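Local coordinates for sensor protein (PDB 3A0S), which is a PAS-linked histidine kinase, represented here by its PAS domain, that probably uses ATP to phosphorylate a histidine in two-component signalling, at residues I5-K10 against I14-K19. Residues are numbered along the deposited sequence; the frame is centred on the assembly and turned at random.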
ATOM      1  N   ILE A   5      -5.251  -4.933  -1.708  1.00 17.14           N
ATOM      2  CA  ILE A   5      -5.148  -3.882  -0.694  1.00 18.52           C
ATOM      3  C   ILE A   5      -3.934  -4.174   0.178  1.00 18.07           C
ATOM      4  O   ILE A   5      -3.804  -5.287   0.734  1.00 19.34           O
ATOM      5  CB  ILE A   5      -6.377  -3.827   0.207  1.00 18.35           C
ATOM      6  CG1 ILE A   5      -7.558  -3.359  -0.633  1.00 19.73           C
ATOM      7  CG2 ILE A   5      -6.159  -2.901   1.426  1.00 20.27           C
ATOM      8  CD1 ILE A   5      -8.966  -3.491   0.026  1.00 20.87           C
ATOM      9  N   ILE A   6      -3.079  -3.154   0.328  1.00 18.56           N
ATOM     10  CA  ILE A   6      -1.996  -3.159   1.281  1.00 19.57           C
ATOM     11  C   ILE A   6      -2.189  -1.904   2.123  1.00 19.21           C
ATOM     12  O   ILE A   6      -2.256  -0.788   1.583  1.00 20.18           O
ATOM     13  CB  ILE A   6      -0.674  -3.037   0.536  1.00 19.30           C
ATOM     14  CG1 ILE A   6      -0.475  -4.163  -0.501  1.00 21.30           C
ATOM     15  CG2 ILE A   6       0.514  -3.028   1.541  1.00 21.92           C
ATOM     16  CD1 ILE A   6       0.748  -3.966  -1.415  1.00 20.40           C
ATOM     17  N   THR A   7      -2.329  -2.075   3.435  1.00 19.30           N
ATOM     18  CA  THR A   7      -2.447  -0.907   4.303  1.00 19.23           C
ATOM     19  C   THR A   7      -1.176  -0.791   5.125  1.00 19.84           C
ATOM     20  O   THR A   7      -0.654  -1.828   5.621  1.00 20.12           O
ATOM     21  CB  THR A   7      -3.631  -1.059   5.275  1.00 20.07           C
ATOM     22  OG1 THR A   7      -4.799  -1.250   4.495  1.00 22.29           O
ATOM     23  CG2 THR A   7      -3.835   0.202   6.120  1.00 21.88           C
ATOM     24  N   LEU A   8      -0.678   0.436   5.237  1.00 19.78           N
ATOM     25  CA  LEU A   8       0.574   0.712   5.967  1.00 19.64           C
ATOM     26  C   LEU A   8       0.265   1.593   7.166  1.00 20.96           C
ATOM     27  O   LEU A   8      -0.607   2.457   7.097  1.00 21.75           O
ATOM     28  CB  LEU A   8       1.550   1.497   5.099  1.00 18.72           C
ATOM     29  CG  LEU A   8       1.940   0.828   3.792  1.00 18.89           C
ATOM     30  CD1 LEU A   8       3.017   1.635   3.151  1.00 19.60           C
ATOM     31  CD2 LEU A   8       2.474  -0.594   3.993  1.00 18.99           C
ATOM     32  N   SER A   9       0.979   1.362   8.257  1.00 19.94           N
ATOM     33  CA  SER A   9       0.921   2.229   9.430  1.00 20.20           C
ATOM     34  C   SER A   9       1.714   3.499   9.148  1.00 21.58           C
ATOM     35  O   SER A   9       2.405   3.615   8.141  1.00 21.93           O
ATOM     36  CB  SER A   9       1.485   1.515  10.651  1.00 21.47           C
ATOM     37  OG  SER A   9       2.902   1.414  10.564  1.00 19.73           O
ATOM     38  N   LYS A  10       1.678   4.434  10.107  1.00 21.99           N
ATOM     39  CA  LYS A  10       2.448   5.681   9.972  1.00 23.68           C
ATOM     40  C   LYS A  10       3.955   5.446  10.057  1.00 22.88           C
ATOM     41  O   LYS A  10       4.761   6.314   9.720  1.00 24.42           O
ATOM     42  CB  LYS A  10       2.001   6.708  11.018  1.00 23.39           C
ATOM     43  CG  LYS A  10       2.198   6.288  12.451  1.00 24.66           C
ATOM     44  CD  LYS A  10       1.944   7.491  13.394  1.00 27.46           C
ATOM     45  CE  LYS A  10       0.567   7.530  13.906  1.00 31.81           C
ATOM     46  NZ  LYS A  10       0.458   7.900  15.381  1.00 27.57           N
ATOM     47  N   ILE A  14       3.241  -3.018   7.380  1.00 18.51           N
ATOM     48  CA  ILE A  14       2.069  -3.595   6.748  1.00 18.76           C
ATOM     49  C   ILE A  14       1.094  -4.034   7.844  1.00 18.62           C
ATOM     50  O   ILE A  14       1.375  -4.927   8.669  1.00 18.91           O
ATOM     51  CB  ILE A  14       2.441  -4.789   5.831  1.00 18.25           C
ATOM     52  CG1 ILE A  14       3.237  -4.307   4.644  1.00 20.49           C
ATOM     53  CG2 ILE A  14       1.196  -5.521   5.337  1.00 18.68           C
ATOM     54  CD1 ILE A  14       4.022  -5.451   3.984  1.00 18.17           C
ATOM     55  N   THR A  15      -0.100  -3.432   7.825  1.00 18.52           N
ATOM     56  CA  THR A  15      -1.125  -3.784   8.802  1.00 19.37           C
ATOM     57  C   THR A  15      -2.288  -4.505   8.177  1.00 19.57           C
ATOM     58  O   THR A  15      -3.073  -5.135   8.902  1.00 20.15           O
ATOM     59  CB  THR A  15      -1.654  -2.565   9.562  1.00 20.54           C
ATOM     60  OG1 THR A  15      -2.236  -1.668   8.609  1.00 21.90           O
ATOM     61  CG2 THR A  15      -0.524  -1.884  10.323  1.00 21.14           C
ATOM     62  N   GLU A  16      -2.425  -4.427   6.853  1.00 19.42           N
ATOM     63  CA  GLU A  16      -3.438  -5.199   6.105  1.00 20.55           C
ATOM     64  C   GLU A  16      -2.834  -5.694   4.792  1.00 19.07           C
ATOM     65  O   GLU A  16      -2.059  -4.969   4.184  1.00 18.12           O
ATOM     66  CB  GLU A  16      -4.729  -4.363   5.839  1.00 21.18           C
ATOM     67  CG  GLU A  16      -5.424  -3.796   7.109  1.00 24.75           C
ATOM     68  CD  GLU A  16      -6.733  -3.043   6.843  1.00 25.76           C
ATOM     69  OE1 GLU A  16      -6.849  -2.246   5.882  1.00 27.89           O
ATOM     70  OE2 GLU A  16      -7.658  -3.282   7.642  1.00 31.26           O
ATOM     71  N   TRP A  17      -3.212  -6.899   4.371  1.00 19.16           N
ATOM     72  CA  TRP A  17      -2.732  -7.487   3.131  1.00 18.54           C
ATOM     73  C   TRP A  17      -3.765  -8.522   2.759  1.00 19.67           C
ATOM     74  O   TRP A  17      -3.808  -9.607   3.320  1.00 20.60           O
ATOM     75  CB  TRP A  17      -1.373  -8.128   3.369  1.00 17.58           C
ATOM     76  CG  TRP A  17      -0.680  -8.737   2.177  1.00 18.42           C
ATOM     77  CD1 TRP A  17      -0.885  -9.997   1.657  1.00 20.01           C
ATOM     78  CD2 TRP A  17       0.387  -8.155   1.410  1.00 17.67           C
ATOM     79  NE1 TRP A  17      -0.018 -10.222   0.609  1.00 20.85           N
ATOM     80  CE2 TRP A  17       0.773  -9.104   0.436  1.00 18.63           C
ATOM     81  CE3 TRP A  17       1.060  -6.926   1.462  1.00 18.60           C
ATOM     82  CZ2 TRP A  17       1.812  -8.852  -0.485  1.00 20.47           C
ATOM     83  CZ3 TRP A  17       2.117  -6.693   0.570  1.00 20.17           C
ATOM     84  CH2 TRP A  17       2.460  -7.642  -0.405  1.00 20.37           C
ATOM     85  N   ASN A  18      -4.637  -8.158   1.830  1.00 18.88           N
ATOM     86  CA  ASN A  18      -5.831  -8.966   1.635  1.00 18.33           C
ATOM     87  C   ASN A  18      -5.559 -10.132   0.687  1.00 18.89           C
ATOM     88  O   ASN A  18      -4.425 -10.314   0.161  1.00 19.64           O
ATOM     89  CB  ASN A  18      -7.050  -8.120   1.185  1.00 18.51           C
ATOM     90  CG  ASN A  18      -6.938  -7.628  -0.233  1.00 19.25           C
ATOM     91  OD1 ASN A  18      -5.880  -7.685  -0.878  1.00 18.72           O
ATOM     92  ND2 ASN A  18      -8.073  -7.131  -0.761  1.00 18.82           N
ATOM     93  N   LYS A  19      -6.591 -10.962   0.486  1.00 19.57           N
ATOM     94  CA  LYS A  19      -6.431 -12.128  -0.342  1.00 21.06           C
ATOM     95  C   LYS A  19      -6.103 -11.792  -1.803  1.00 20.30           C
ATOM     96  O   LYS A  19      -5.355 -12.529  -2.437  1.00 20.22           O
ATOM     97  CB  LYS A  19      -7.650 -13.056  -0.228  1.00 22.14           C
ATOM     98  CG  LYS A  19      -7.730 -13.759   1.128  1.00 26.48           C
ATOM     99  CD  LYS A  19      -7.113 -15.163   1.091  1.00 34.31           C
ATOM    100  CE  LYS A  19      -6.629 -15.580   2.489  1.00 36.93           C
ATOM    101  NZ  LYS A  19      -5.568 -16.628   2.404  1.00 38.03           N
TER
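The carbonyl oxygen of T7 is gripped by three donors of the facing strand. The N of T15 makes the firm bond, 2.8 Å to T7 O, tilted 29° from the carbonyl plane. The N of E16 and the hydroxyl of T15 add weak ones. T15 and E16 thus both face T7, a classic beta bulge in the N-terminal hairpin of the five-stranded antiparallel PAS sheet. Strand 14-17 is an edge strand, and strand 87-95 flanks 4-9 on its other side. Beside the bulge, T7 OG1 donates to the anti lone pair of E16 OE1 at 2.7 Å. The T7 rotamer (chi1 -58°, OG1 anti to the carbonyl carbon) turns the hydroxyl toward E16 OE1, and the two side chains run side by side. I6 and W17 share the sheet face that carries L8 and I14. I6 CD1 meets W17 CZ3 obliquely at 3.6 Å, and L8 CD2 rests 3.8 Å from I14 CG1. At the far end, N18 OD1 accepts I5 N from above its carbonyl plane (2.9 Å), and N18 N returns a bond to I5 O. OD1 also caps A21 N in helix 19-25, while ND2 donates to T3 O. Replacing N18 by an alanine removes the amide, which would probably leave I5 N without this acceptor, A21 N without its side-chain cap and T3 O without this donor.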